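Polyphosphate kinase (Porphyromonas gingivalis, PDB 2O8R) probably catalyses the reversible transfer of the terminal phosphate of ATP to a growing polyphosphate chain, as a magnesium-dependent kinase of the PPK1 family. Local coordinates at residues Y99-Y103 / D104-P108. The protein carries 3 engineered substitutions. Sequence-based numbering, arbitrary orientation.
Sequences YRIFY and DQILP
Ile106 N reaches back five residues to Ile101 O, 2.8 Å away, and Leu107 N does the same to Phe102 O at 3.0 Å; these two nearly straight bonds (N-H...O angles 171° and 176°) make a wider pi-type turn within helix 83-112. Just before it the spacing is alpha-helical, with Asp104 N bonded to Arg100 O at 2.8 Å. At the changeover Ile101 O also receives a weak, bent bond from Gln105 N, so one carbonyl serves two donors. Pro108 suits the next position because its ring nitrogen has no hydrogen to give: its CD lies against Tyr103 O, and the helix kinks here.

Two of the apolar pairs are likewise five residues apart. Phe102 CG stands anti to the backbone N (chi1 -177°), which carries the ring along the helix to Leu107. Leu107 CG sits over one face of the ring, toward its rim, in a CH-pi contact 4.2 Å from the Phe102 centroid, and its CD1 meets Phe102 CE2. The second such pair joins Ile101 CG2 to Ile106 CG1 at 3.9 Å, two beta-branched residues on another side of the helix. Tyr103 and Leu107 are ordinary four-residue neighbours, side by side, with Tyr103 CD1 4.0 Å from Leu107 CD1.

Polar residues occupy the outer side. Arg100 and Asp104 have opposite charges, but Arg100 NE stays 5.7 Å from Asp104 OD2, so any attraction between them is probably weak; of the Arg100 side chain it is the aliphatic CB and CG, not the guanidinium group, that lie beside that oxygen.

Within the N-terminal domain, Ile101 packs on Leu25 and Ala29 of helix 13-29, and Ile106 on Ile39 and Leu42 of helix 35-63. Phe102 also meets Leu42 and, together with Leu107, Leu117 of strand 115-118, joining the widened turn to both helices and to the strand that follows its own helix.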
ATOM      1  N   TYR A  99       0.620  31.703  -5.379  1.00 60.20           N
ATOM      2  CA  TYR A  99      -0.338  32.202  -4.403  1.00 58.74           C
ATOM      3  C   TYR A  99      -1.387  33.147  -4.990  1.00 53.56           C
ATOM      4  O   TYR A  99      -2.543  33.143  -4.558  1.00 46.52           O
ATOM      5  CB  TYR A  99       0.384  32.804  -3.208  1.00 61.19           C
ATOM      6  CG  TYR A  99       0.883  31.749  -2.239  1.00 74.49           C
ATOM      7  CD1 TYR A  99       0.063  31.254  -1.222  1.00 85.41           C
ATOM      8  CD2 TYR A  99       2.167  31.235  -2.343  1.00 44.37           C
ATOM      9  CE1 TYR A  99       0.516  30.284  -0.333  1.00 73.50           C
ATOM     10  CE2 TYR A  99       2.628  30.268  -1.457  1.00 67.89           C
ATOM     11  CZ  TYR A  99       1.800  29.798  -0.464  1.00 62.77           C
ATOM     12  OH  TYR A  99       2.275  28.854   0.404  1.00 79.71           O
ATOM     13  N   ARG A 100      -0.987  33.929  -5.990  1.00 41.52           N
ATOM     14  CA  ARG A 100      -1.929  34.721  -6.763  1.00 52.16           C
ATOM     15  C   ARG A 100      -2.985  33.824  -7.404  1.00 57.01           C
ATOM     16  O   ARG A 100      -4.173  34.076  -7.269  1.00 48.43           O
ATOM     17  CB  ARG A 100      -1.212  35.569  -7.816  1.00 58.04           C
ATOM     18  CG  ARG A 100      -0.944  36.996  -7.374  1.00 42.13           C
ATOM     19  CD  ARG A 100      -0.364  37.833  -8.501  1.00 63.50           C
ATOM     20  NE  ARG A 100       1.070  37.612  -8.657  1.00 85.94           N
ATOM     21  CZ  ARG A 100       1.659  37.189  -9.770  1.00 83.51           C
ATOM     22  NH1 ARG A 100       0.944  36.950 -10.863  1.00 91.19           N
ATOM     23  NH2 ARG A 100       2.975  37.015  -9.788  1.00 63.01           N
ATOM     24  N   ILE A 101      -2.554  32.757  -8.069  1.00 58.31           N
ATOM     25  CA  ILE A 101      -3.497  31.809  -8.659  1.00 51.86           C
ATOM     26  C   ILE A 101      -4.392  31.209  -7.584  1.00 56.11           C
ATOM     27  O   ILE A 101      -5.607  31.145  -7.748  1.00 53.66           O
ATOM     28  CB  ILE A 101      -2.771  30.705  -9.445  1.00 44.88           C
ATOM     29  CG1 ILE A 101      -1.989  31.334 -10.588  1.00 41.40           C
ATOM     30  CG2 ILE A 101      -3.757  29.738 -10.056  1.00 41.07           C
ATOM     31  CD1 ILE A 101      -0.984  30.437 -11.209  1.00 38.08           C
ATOM     32  N   PHE A 102      -3.791  30.818  -6.464  1.00 64.59           N
ATOM     33  CA  PHE A 102      -4.523  30.131  -5.403  1.00 65.63           C
ATOM     34  C   PHE A 102      -5.576  31.007  -4.731  1.00 56.79           C
ATOM     35  O   PHE A 102      -6.740  30.617  -4.609  1.00 53.20           O
ATOM     36  CB  PHE A 102      -3.556  29.575  -4.360  1.00 55.63           C
ATOM     37  CG  PHE A 102      -4.228  28.784  -3.276  1.00 66.92           C
ATOM     38  CD1 PHE A 102      -4.836  27.566  -3.562  1.00 64.84           C
ATOM     39  CD2 PHE A 102      -4.248  29.249  -1.970  1.00 50.27           C
ATOM     40  CE1 PHE A 102      -5.454  26.832  -2.571  1.00 48.53           C
ATOM     41  CE2 PHE A 102      -4.866  28.516  -0.975  1.00 51.46           C
ATOM     42  CZ  PHE A 102      -5.475  27.307  -1.276  1.00 52.16           C
ATOM     43  N   TYR A 103      -5.164  32.194  -4.314  1.00 53.75           N
ATOM     44  CA  TYR A 103      -6.045  33.087  -3.580  1.00 59.44           C
ATOM     45  C   TYR A 103      -6.958  33.917  -4.469  1.00 62.06           C
ATOM     46  O   TYR A 103      -8.078  34.235  -4.080  1.00 57.31           O
ATOM     47  CB  TYR A 103      -5.226  34.031  -2.709  1.00 58.22           C
ATOM     48  CG  TYR A 103      -4.638  33.387  -1.487  1.00 52.68           C
ATOM     49  CD1 TYR A 103      -5.455  32.921  -0.478  1.00 58.79           C
ATOM     50  CD2 TYR A 103      -3.267  33.265  -1.333  1.00 60.70           C
ATOM     51  CE1 TYR A 103      -4.927  32.343   0.650  1.00 71.45           C
ATOM     52  CE2 TYR A 103      -2.732  32.691  -0.211  1.00 61.53           C
ATOM     53  CZ  TYR A 103      -3.568  32.228   0.780  1.00 59.04           C
ATOM     54  OH  TYR A 103      -3.053  31.643   1.910  1.00 71.50           O
ATOM     55  N   ASP A 104      -6.469  34.293  -5.648  1.00 60.68           N
ATOM     56  CA  ASP A 104      -7.220  35.193  -6.517  1.00 62.03           C
ATOM     57  C   ASP A 104      -8.103  34.469  -7.506  1.00 57.45           C
ATOM     58  O   ASP A 104      -9.027  35.060  -8.058  1.00 67.44           O
ATOM     59  CB  ASP A 104      -6.288  36.149  -7.267  1.00 66.92           C
ATOM     60  CG  ASP A 104      -5.395  36.922  -6.342  1.00 59.37           C
ATOM     61  OD1 ASP A 104      -5.837  37.197  -5.209  1.00 66.12           O
ATOM     62  OD2 ASP A 104      -4.259  37.251  -6.738  1.00 77.35           O
ATOM     63  N   GLN A 105      -7.828  33.197  -7.744  1.00 59.96           N
ATOM     64  CA  GLN A 105      -8.574  32.492  -8.768  1.00 61.34           C
ATOM     65  C   GLN A 105      -9.167  31.182  -8.274  1.00 48.75           C
ATOM     66  O   GLN A 105     -10.387  31.010  -8.291  1.00 50.56           O
ATOM     67  CB  GLN A 105      -7.711  32.288 -10.009  1.00 59.47           C
ATOM     68  CG  GLN A 105      -7.441  33.559 -10.783  1.00 62.16           C
ATOM     69  CD  GLN A 105      -6.551  33.342 -11.998  1.00 76.38           C
ATOM     70  OE1 GLN A 105      -5.888  32.308 -12.125  1.00 89.39           O
ATOM     71  NE2 GLN A 105      -6.533  34.323 -12.899  1.00 86.64           N
ATOM     72  N   ILE A 106      -8.320  30.276  -7.802  1.00 46.32           N
ATOM     73  CA  ILE A 106      -8.795  28.969  -7.351  1.00 46.77           C
ATOM     74  C   ILE A 106      -9.866  29.058  -6.255  1.00 53.32           C
ATOM     75  O   ILE A 106     -11.015  28.660  -6.493  1.00 52.59           O
ATOM     76  CB  ILE A 106      -7.651  28.065  -6.908  1.00 46.99           C
ATOM     77  CG1 ILE A 106      -6.589  28.003  -8.007  1.00 36.04           C
ATOM     78  CG2 ILE A 106      -8.179  26.669  -6.551  1.00 30.82           C
ATOM     79  CD1 ILE A 106      -6.946  27.129  -9.166  1.00 32.28           C
ATOM     80  N   LEU A 107      -9.508  29.598  -5.089  1.00 40.97           N
ATOM     81  CA  LEU A 107     -10.474  29.738  -3.977  1.00 51.77           C
ATOM     82  C   LEU A 107     -11.773  30.446  -4.375  1.00 52.49           C
ATOM     83  O   LEU A 107     -12.863  29.948  -4.063  1.00 75.77           O
ATOM     84  CB  LEU A 107      -9.853  30.383  -2.725  1.00 35.40           C
ATOM     85  CG  LEU A 107      -8.766  29.530  -2.085  1.00 42.90           C
ATOM     86  CD1 LEU A 107      -8.266  30.104  -0.779  1.00 55.62           C
ATOM     87  CD2 LEU A 107      -9.319  28.150  -1.902  1.00 41.85           C
ATOM     88  N   PRO A 108     -11.668  31.593  -5.071  1.00 48.07           N
ATOM     89  CA  PRO A 108     -12.851  32.235  -5.651  1.00 50.17           C
ATOM     90  C   PRO A 108     -13.649  31.361  -6.618  1.00 40.69           C
ATOM     91  O   PRO A 108     -14.874  31.392  -6.583  1.00 54.37           O
ATOM     92  CB  PRO A 108     -12.260  33.433  -6.401  1.00 33.14           C
ATOM     93  CG  PRO A 108     -11.036  33.729  -5.695  1.00 53.17           C
ATOM     94  CD  PRO A 108     -10.466  32.402  -5.316  1.00 40.43           C
TER